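Local coordinates for protein transcriptional regulator, ROK family (Vibrio cholerae O1 biovar eltor, PDB 1Z05) that probably binds DNA as a zinc-containing transcriptional regulator of the ROK family, homologous to Mlc of Escherichia coli and linked to carbohydrate metabolism, at residues Ser319-Cys324 with Gly364-Gln369; Ile373-Ile378 with Leu396-Phe401; Ala306-Cys311 with Asp331-Asp336. One frame throughout, in Å; residues are numbered along the deposited sequence. Where two conformers were deposited one is given.

Contact 1: residues Ser319-Cys324 with Gly364-Gln369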
loop_
_atom_site.group_PDB
_atom_site.type_symbol
_atom_site.label_atom_id
_atom_site.label_comp_id
_atom_site.label_asym_id
_atom_site.label_seq_id
_atom_site.Cartn_x
_atom_site.Cartn_y
_atom_site.Cartn_z
ATOM N N SER A 319 35.124 -4.809 -11.260
ATOM C CA SER A 319 33.697 -4.541 -11.394
ATOM C C SER A 319 32.875 -5.567 -10.616
ATOM O O SER A 319 33.413 -6.566 -10.126
ATOM C CB SER A 319 33.288 -4.553 -12.870
ATOM O OG SER A 319 33.312 -5.867 -13.404
ATOM N N ILE A 320 31.573 -5.312 -10.507
ATOM C CA ILE A 320 30.643 -6.259 -9.901
ATOM C C ILE A 320 30.559 -7.529 -10.748
ATOM O O ILE A 320 30.515 -8.642 -10.209
ATOM C CB ILE A 320 29.234 -5.633 -9.689
ATOM C CG1 ILE A 320 29.312 -4.431 -8.732
ATOM C CG2 ILE A 320 28.229 -6.686 -9.163
ATOM C CD1 ILE A 320 29.586 -4.802 -7.265
ATOM N N GLU A 321 30.558 -7.355 -12.068
ATOM C CA GLU A 321 30.616 -8.480 -13.007
ATOM C C GLU A 321 31.827 -9.377 -12.746
ATOM O O GLU A 321 31.697 -10.598 -12.755
ATOM C CB GLU A 321 30.633 -7.988 -14.462
ATOM C CG GLU A 321 29.292 -7.465 -14.986
ATOM C CD GLU A 321 28.991 -6.023 -14.578
ATOM O OE1 GLU A 321 29.799 -5.409 -13.845
ATOM O OE2 GLU A 321 27.937 -5.497 -14.999
ATOM N N ASP A 322 32.993 -8.766 -12.522
ATOM C CA ASP A 322 34.227 -9.501 -12.204
ATOM C C ASP A 322 34.105 -10.292 -10.901
ATOM O O ASP A 322 34.539 -11.442 -10.828
ATOM C CB ASP A 322 35.424 -8.556 -12.083
ATOM C CG ASP A 322 35.711 -7.792 -13.361
ATOM O OD1 ASP A 322 35.080 -8.072 -14.405
ATOM O OD2 ASP A 322 36.577 -6.897 -13.313
ATOM N N ILE A 323 33.530 -9.661 -9.878
ATOM C CA ILE A 323 33.318 -10.307 -8.579
ATOM C C ILE A 323 32.372 -11.502 -8.718
ATOM O O ILE A 323 32.635 -12.580 -8.166
ATOM C CB ILE A 323 32.791 -9.305 -7.507
ATOM C CG1 ILE A 323 33.788 -8.159 -7.311
ATOM C CG2 ILE A 323 32.560 -10.012 -6.166
ATOM C CD1 ILE A 323 33.195 -6.892 -6.697
ATOM N N CYS A 324 31.280 -11.307 -9.458
ATOM C CA CYS A 324 30.287 -12.356 -9.687
ATOM C C CYS A 324 30.836 -13.527 -10.478
ATOM O O CYS A 324 30.484 -14.673 -10.207
ATOM C CB CYS A 324 29.050 -11.791 -10.383
ATOM S SG CYS A 324 28.034 -10.812 -9.302
ATOM N N GLY A 364 16.489 -8.531 -8.754
ATOM C CA GLY A 364 16.962 -7.944 -9.995
ATOM C C GLY A 364 18.288 -7.230 -9.824
ATOM O O GLY A 364 18.514 -6.546 -8.816
ATOM N N GLY A 365 19.152 -7.368 -10.822
ATOM C CA GLY A 365 20.449 -6.695 -10.820
ATOM C C GLY A 365 21.539 -7.602 -11.349
ATOM O O GLY A 365 21.327 -8.809 -11.497
ATOM N N VAL A 366 22.707 -7.022 -11.630
ATOM C CA VAL A 366 23.836 -7.776 -12.177
ATOM C C VAL A 366 24.276 -8.900 -11.229
ATOM O O VAL A 366 24.805 -9.927 -11.664
ATOM C CB VAL A 366 25.042 -6.860 -12.580
ATOM C CG1 VAL A 366 24.620 -5.840 -13.635
ATOM C CG2 VAL A 366 25.631 -6.151 -11.379
ATOM N N ILE A 367 24.013 -8.702 -9.938
ATOM C CA ILE A 367 24.308 -9.692 -8.896
ATOM C C ILE A 367 23.663 -11.069 -9.138
ATOM O O ILE A 367 24.066 -12.072 -8.531
ATOM C CB ILE A 367 23.913 -9.142 -7.495
ATOM C CG1 ILE A 367 24.832 -9.708 -6.415
ATOM C CG2 ILE A 367 22.413 -9.374 -7.199
ATOM C CD1 ILE A 367 26.230 -9.113 -6.444
ATOM N N ASN A 368 22.670 -11.125 -10.023
ATOM C CA ASN A 368 22.068 -12.400 -10.412
ATOM C C ASN A 368 23.032 -13.335 -11.164
ATOM O O ASN A 368 22.745 -14.527 -11.333
ATOM C CB ASN A 368 20.776 -12.188 -11.202
ATOM C CG ASN A 368 19.591 -11.903 -10.309
ATOM O OD1 ASN A 368 19.413 -12.540 -9.268
ATOM N ND2 ASN A 368 18.760 -10.944 -10.714
ATOM N N GLN A 369 24.168 -12.794 -11.597
ATOM C CA GLN A 369 25.223 -13.591 -12.228
ATOM C C GLN A 369 25.943 -14.485 -11.214
ATOM O O GLN A 369 26.677 -15.400 -11.589
ATOM C CB GLN A 369 26.204 -12.684 -12.979
ATOM C CG GLN A 369 25.585 -12.039 -14.222
ATOM C CD GLN A 369 26.387 -10.868 -14.772
ATOM O OE1 GLN A 369 27.529 -10.634 -14.375
ATOM N NE2 GLN A 369 25.782 -10.123 -15.696
#
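Ile320 and Cys324, one helical turn apart at the start of helix 320-328, face Val366 and Ile367 of the 3-10 turn that follows strand 360-364 in the ROK domain, whose two five-stranded mixed sheets fit the actin-like ATPase (ASKHA) fold. Apolar contacts dominate. Ile320 reaches over with CG2, which lies anti to the backbone N because CG1 sits beside it (chi1 -62°), and meets Val366 CG2 at 3.5 Å, tighter than usual for two methyl groups; the two side chains cross at about a right angle. Ile367 comes across with CD1, 3.8 Å from Cys324 SG and close to Ile320 CG2. Cys324 CB also packs on Gln369 CB, at 4.0 Å. Helix 293-305 also packs on Ile320, and helix 332-356 on Ile367.

No hydrogen bond joins the two segments, and at the exposed margin the carboxylate and amide oxygens rest against carbon. The bent chain of Glu321 brings OE2 to 3.6 Å from Val366 CG1, while its CG lies 3.7 Å from Gln369 OE1, with the carboxylate and amide planes 56° apart.

Ser319 and Asp322 form a capping box at the start of the helix: Asp322 N donates to Ser319 OG at 3.0 Å, and the return bond from Ser319 N to Asp322 OD2 is weak, at 3.3 Å.

Contact 2: residues Ile373-Ile378 with Leu396-Phe401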
loop_
_atom_site.group_PDB
_atom_site.type_symbol
_atom_site.label_atom_id
_atom_site.label_comp_id
_atom_site.label_asym_id
_atom_site.label_seq_id
_atom_site.Cartn_x
_atom_site.Cartn_y
_atom_site.Cartn_z
ATOM N N ILE A 373 25.227 -18.537 -5.531
ATOM C CA ILE A 373 25.928 -18.236 -4.281
ATOM C C ILE A 373 25.096 -17.306 -3.391
ATOM O O ILE A 373 24.991 -17.509 -2.177
ATOM C CB ILE A 373 27.328 -17.586 -4.559
ATOM C CG1 ILE A 373 28.227 -18.511 -5.400
ATOM C CG2 ILE A 373 28.019 -17.132 -3.254
ATOM C CD1 ILE A 373 28.558 -19.877 -4.759
ATOM N N LEU A 374 24.497 -16.295 -4.011
ATOM C CA LEU A 374 23.727 -15.282 -3.298
ATOM C C LEU A 374 22.417 -15.798 -2.691
ATOM O O LEU A 374 22.105 -15.499 -1.541
ATOM C CB LEU A 374 23.437 -14.099 -4.232
ATOM C CG LEU A 374 22.661 -12.909 -3.664
ATOM C CD1 LEU A 374 23.569 -12.014 -2.842
ATOM C CD2 LEU A 374 22.020 -12.122 -4.804
ATOM N N TYR A 375 21.647 -16.558 -3.459
ATOM C CA TYR A 375 20.293 -16.920 -3.036
ATOM C C TYR A 375 20.231 -17.753 -1.756
ATOM O O TYR A 375 19.407 -17.466 -0.885
ATOM C CB TYR A 375 19.524 -17.613 -4.165
ATOM C CG TYR A 375 19.025 -16.689 -5.262
ATOM C CD1 TYR A 375 19.506 -15.382 -5.394
ATOM C CD2 TYR A 375 18.082 -17.134 -6.179
ATOM C CE1 TYR A 375 19.070 -14.557 -6.421
ATOM C CE2 TYR A 375 17.632 -16.314 -7.194
ATOM C CZ TYR A 375 18.129 -15.037 -7.312
ATOM O OH TYR A 375 17.656 -14.245 -8.327
ATOM N N PRO A 376 21.062 -18.811 -1.643
ATOM C CA PRO A 376 21.070 -19.569 -0.382
ATOM C C PRO A 376 21.392 -18.735 0.862
ATOM O O PRO A 376 20.830 -18.997 1.930
ATOM C CB PRO A 376 22.146 -20.642 -0.621
ATOM C CG PRO A 376 22.140 -20.832 -2.090
ATOM C CD PRO A 376 21.948 -19.432 -2.643
ATOM N N SER A 377 22.279 -17.754 0.724
ATOM C CA SER A 377 22.592 -16.829 1.821
ATOM C C SER A 377 21.415 -15.951 2.224
ATOM O O SER A 377 21.150 -15.771 3.417
ATOM C CB SER A 377 23.811 -15.970 1.482
ATOM O OG SER A 377 24.984 -16.751 1.630
ATOM N N ILE A 378 20.724 -15.403 1.224
ATOM C CA ILE A 378 19.495 -14.642 1.435
ATOM C C ILE A 378 18.432 -15.495 2.115
ATOM O O ILE A 378 17.809 -15.062 3.093
ATOM C CB ILE A 378 18.914 -14.085 0.092
ATOM C CG1 ILE A 378 19.934 -13.179 -0.603
ATOM C CG2 ILE A 378 17.567 -13.367 0.327
ATOM C CD1 ILE A 378 19.439 -12.492 -1.900
ATOM N N LEU A 396 12.050 -17.598 -4.194
ATOM C CA LEU A 396 13.039 -16.554 -4.464
ATOM C C LEU A 396 13.526 -16.720 -5.899
ATOM O O LEU A 396 14.216 -17.688 -6.205
ATOM C CB LEU A 396 14.213 -16.672 -3.494
ATOM C CG LEU A 396 15.190 -15.503 -3.388
ATOM C CD1 LEU A 396 14.562 -14.368 -2.610
ATOM C CD2 LEU A 396 16.466 -15.935 -2.706
ATOM N N VAL A 397 13.153 -15.801 -6.788
ATOM C CA VAL A 397 13.503 -15.975 -8.202
ATOM C C VAL A 397 14.102 -14.738 -8.869
ATOM O O VAL A 397 13.868 -13.596 -8.442
ATOM C CB VAL A 397 12.325 -16.569 -9.062
ATOM C CG1 VAL A 397 11.668 -17.773 -8.380
ATOM C CG2 VAL A 397 11.291 -15.537 -9.390
ATOM N N GLU A 398 14.878 -14.985 -9.922
ATOM C CA GLU A 398 15.437 -13.924 -10.751
ATOM C C GLU A 398 14.344 -13.199 -11.554
ATOM O O GLU A 398 13.423 -13.827 -12.087
ATOM C CB GLU A 398 16.501 -14.501 -11.699
ATOM C CG GLU A 398 17.285 -13.440 -12.453
ATOM C CD GLU A 398 18.330 -14.010 -13.418
ATOM O OE1 GLU A 398 18.654 -15.215 -13.322
ATOM O OE2 GLU A 398 18.831 -13.236 -14.272
ATOM N N SER A 399 14.466 -11.875 -11.643
ATOM C CA SER A 399 13.570 -11.060 -12.452
ATOM C C SER A 399 13.758 -11.400 -13.926
ATOM O O SER A 399 14.858 -11.743 -14.345
ATOM C CB SER A 399 13.861 -9.571 -12.228
ATOM O OG SER A 399 15.104 -9.207 -12.818
ATOM N N ARG A 400 12.683 -11.301 -14.705
ATOM C CA ARG A 400 12.752 -11.476 -16.158
ATOM C C ARG A 400 13.562 -10.355 -16.835
ATOM O O ARG A 400 14.358 -10.617 -17.751
ATOM C CB ARG A 400 11.325 -11.554 -16.741
ATOM C CG ARG A 400 11.206 -11.484 -18.266
ATOM C CD ARG A 400 11.857 -12.649 -18.957
ATOM N NE ARG A 400 11.744 -12.574 -20.418
ATOM C CZ ARG A 400 12.629 -11.985 -21.224
ATOM N NH1 ARG A 400 13.711 -11.390 -20.728
ATOM N NH2 ARG A 400 12.429 -11.983 -22.535
ATOM N N PHE A 401 13.371 -9.119 -16.373
ATOM C CA PHE A 401 14.009 -7.971 -17.008
ATOM C C PHE A 401 15.172 -7.421 -16.203
ATOM O O PHE A 401 15.193 -7.524 -14.978
ATOM C CB PHE A 401 12.980 -6.860 -17.285
ATOM C CG PHE A 401 11.780 -7.330 -18.070
ATOM C CD1 PHE A 401 11.915 -7.739 -19.400
ATOM C CD2 PHE A 401 10.518 -7.394 -17.471
ATOM C CE1 PHE A 401 10.809 -8.187 -20.129
ATOM C CE2 PHE A 401 9.407 -7.839 -18.197
ATOM C CZ PHE A 401 9.559 -8.234 -19.522
#
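Leu396 and Tyr375 account for most of this contact, in which helix 371-385 lies against the edge strand 395-398 of the second ROK-domain sheet, next to strand 360-364. The short helix and strand segments run nearly antiparallel, at 155° with axes 9.9 Å apart, as expected where a helix connects two parallel neighbouring strands: strand 360-364, helix 371-385 and then strand 395-398 make a beta-alpha-beta crossover.

Leu396 points from the strand toward the helix. Its CG is anti to the backbone N (chi1 -166°), which brings CG over one face of the Tyr375 ring, with CD2 the touching methyl. This methyl makes an off-centre CH-pi contact, 4.2 Å from the ring centroid and 29° off the normal, and is displaced toward the root of the side chain, with Tyr375 CG its nearest atom at 3.7 Å. The same CD2 touches Ile378 CG2 at 4.1 Å, one turn further along the helix, so a single methyl bridges the tyrosine and the isoleucine; Ile378 and Leu396 cross at about a right angle.

Tyr375 extends along the strand, its ring running past the Leu396 carbonyl to Glu398. Glu398 N sits at the ring edge, near its plane and 3.3 Å from Tyr375 OH, but the angle is too poor for a hydrogen bond. The hydroxyl is instead bonded to Asn368, in the turn before the helix, and Ile363 of the neighbouring strand 360-364 also packs on Tyr375.

Glu398 takes a smaller share. Its chain is extended and its carboxylate forms a salt bridge with Lys371 at the start of the helix, while its CB packs 3.6 Å from Tyr375 OH.

Contact 3: residues Ala306-Cys311 with Asp331-Asp336; sequences AGEPSC and DPLAVD
Ser310 OG and Asp331 CG both lie anti to their backbone N (chi1 178° and -179°), which brings hydroxyl and carboxylate together at the N-cap of helix 332-356. Asp331 caps that helix through OD2, accepting from Ala334 N at 3.1 Å, and the same oxygen accepts a hydrogen bond from Ser310 OG at 2.8 Å, on its syn side but out of the plane. The two donors come from opposite faces of the carboxylate plane. OD1 is used as well: Cys311 N reaches it at 3.1 Å in a nearly straight bond (169°) from above that plane. Three protein donors, with a water also on OD1, thus fix the carboxylate's rotation and tie the loop after helix 293-305 to the helix start. Ser310 OG in turn is bonded to Leu312 N.

Leu333 packs beside these bonds, with CD2 3.6 Å from Ser310 CB and CD1 3.7 Å from Glu308 OE1, a carboxylate that is salt-bridged to Arg303. Arg303 also bridges to Asp336. The water joins both segments through three bonds, donating to Pro309 O and Asp331 OD1 and accepting from Leu333 N at 2.9 Å.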
loop_
_atom_site.group_PDB
_atom_site.type_symbol
_atom_site.label_atom_id
_atom_site.label_comp_id
_atom_site.label_asym_id
_atom_site.label_seq_id
_atom_site.Cartn_x
_atom_site.Cartn_y
_atom_site.Cartn_z
ATOM N N ALA A 306 44.552 -5.952 2.434
ATOM C CA ALA A 306 44.920 -6.536 3.726
ATOM C C ALA A 306 45.640 -7.882 3.571
ATOM O O ALA A 306 46.125 -8.450 4.549
ATOM C CB ALA A 306 43.694 -6.675 4.612
ATOM N N GLY A 307 45.708 -8.380 2.338
ATOM C CA GLY A 307 46.526 -9.543 2.020
ATOM C C GLY A 307 45.764 -10.853 1.891
ATOM O O GLY A 307 46.369 -11.913 1.899
ATOM N N GLU A 308 44.440 -10.781 1.771
ATOM C CA GLU A 308 43.631 -11.983 1.558
ATOM C C GLU A 308 43.786 -12.484 0.124
ATOM O O GLU A 308 43.654 -11.701 -0.812
ATOM C CB GLU A 308 42.153 -11.734 1.891
ATOM C CG GLU A 308 41.907 -11.516 3.380
ATOM C CD GLU A 308 40.430 -11.517 3.742
ATOM O OE1 GLU A 308 39.718 -12.489 3.388
ATOM O OE2 GLU A 308 39.993 -10.555 4.408
ATOM N N PRO A 309 44.062 -13.797 -0.051
ATOM C CA PRO A 309 44.328 -14.317 -1.393
ATOM C C PRO A 309 43.079 -14.366 -2.273
ATOM O O PRO A 309 41.971 -14.618 -1.783
ATOM C CB PRO A 309 44.875 -15.723 -1.126
ATOM C CG PRO A 309 44.315 -16.108 0.180
ATOM C CD PRO A 309 44.132 -14.853 0.976
ATOM N N SER A 310 43.261 -14.103 -3.564
ATOM C CA SER A 310 42.150 -14.103 -4.510
ATOM C C SER A 310 42.676 -14.072 -5.923
ATOM O O SER A 310 43.759 -13.536 -6.176
ATOM C CB SER A 310 41.240 -12.884 -4.294
ATOM O OG SER A 310 40.176 -12.849 -5.239
ATOM N N CYS A 311 41.889 -14.624 -6.842
ATOM C CA CYS A 311 42.164 -14.527 -8.267
ATOM C C CYS A 311 41.947 -13.095 -8.785
ATOM O O CYS A 311 42.347 -12.768 -9.900
ATOM C CB CYS A 311 41.291 -15.517 -9.045
ATOM S SG CYS A 311 39.513 -15.170 -9.023
ATOM N N ASP A 331 36.068 -18.655 -6.545
ATOM C CA ASP A 331 37.067 -17.892 -5.785
ATOM C C ASP A 331 36.571 -17.687 -4.354
ATOM O O ASP A 331 35.543 -17.047 -4.154
ATOM C CB ASP A 331 37.377 -16.539 -6.442
ATOM C CG ASP A 331 38.423 -15.751 -5.674
ATOM O OD1 ASP A 331 39.577 -16.226 -5.568
ATOM O OD2 ASP A 331 38.087 -14.661 -5.159
ATOM N N PRO A 332 37.284 -18.253 -3.362
ATOM C CA PRO A 332 36.843 -18.195 -1.962
ATOM C C PRO A 332 36.519 -16.785 -1.461
ATOM O O PRO A 332 35.492 -16.592 -0.807
ATOM C CB PRO A 332 38.037 -18.776 -1.200
ATOM C CG PRO A 332 38.660 -19.722 -2.177
ATOM C CD PRO A 332 38.533 -19.034 -3.506
ATOM N N LEU A 333 37.375 -15.816 -1.767
ATOM C CA LEU A 333 37.126 -14.426 -1.362
ATOM C C LEU A 333 35.839 -13.841 -1.965
ATOM O O LEU A 333 35.013 -13.288 -1.246
ATOM C CB LEU A 333 38.336 -13.526 -1.650
ATOM C CG LEU A 333 38.172 -12.032 -1.298
ATOM C CD1 LEU A 333 37.892 -11.870 0.175
ATOM C CD2 LEU A 333 39.411 -11.232 -1.682
ATOM N N ALA A 334 35.672 -13.978 -3.278
ATOM C CA ALA A 334 34.484 -13.481 -3.970
ATOM C C ALA A 334 33.220 -14.191 -3.489
ATOM O O ALA A 334 32.187 -13.559 -3.284
ATOM C CB ALA A 334 34.651 -13.632 -5.476
ATOM N N VAL A 335 33.301 -15.508 -3.307
ATOM C CA VAL A 335 32.209 -16.272 -2.708
ATOM C C VAL A 335 31.839 -15.683 -1.344
ATOM O O VAL A 335 30.669 -15.397 -1.079
ATOM C CB VAL A 335 32.562 -17.784 -2.579
ATOM C CG1 VAL A 335 31.547 -18.523 -1.686
ATOM C CG2 VAL A 335 32.651 -18.445 -3.960
ATOM N N ASP A 336 32.834 -15.476 -0.490
ATOM C CA ASP A 336 32.587 -14.924 0.848
ATOM C C ASP A 336 31.957 -13.519 0.831
ATOM O O ASP A 336 31.075 -13.205 1.643
ATOM C CB ASP A 336 33.881 -14.909 1.662
ATOM C CG ASP A 336 33.621 -14.786 3.154
ATOM O OD1 ASP A 336 32.964 -15.697 3.731
ATOM O OD2 ASP A 336 34.081 -13.780 3.749
HETATM O O HOH W 1 40.091 -16.245 -2.835
#

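From the N terminus, the loop after helix 293-305 opens contact 3, and helix 320-328 enters contact 1 before contact 3 closes at the start of helix 332-356. The long helix then leads into strand 360-364, and the turn after it closes contact 1, so contacts 1 and 3 cross. Contact 2 follows in series, packing helix 371-385 on strand 395-398 within the crossover from strand 360-364. Contacts 1 and 2 adjoin where Ile367 CG2 packs 3.7 Å from Leu374 CD2. Contact 3 packs on both, Ala334 CB against Ile323 O and Ile373 CG2 against Val335 O. Contact 2 thus joins helix to edge strand, contact 1 helix to turn, contact 3 loop to helix start.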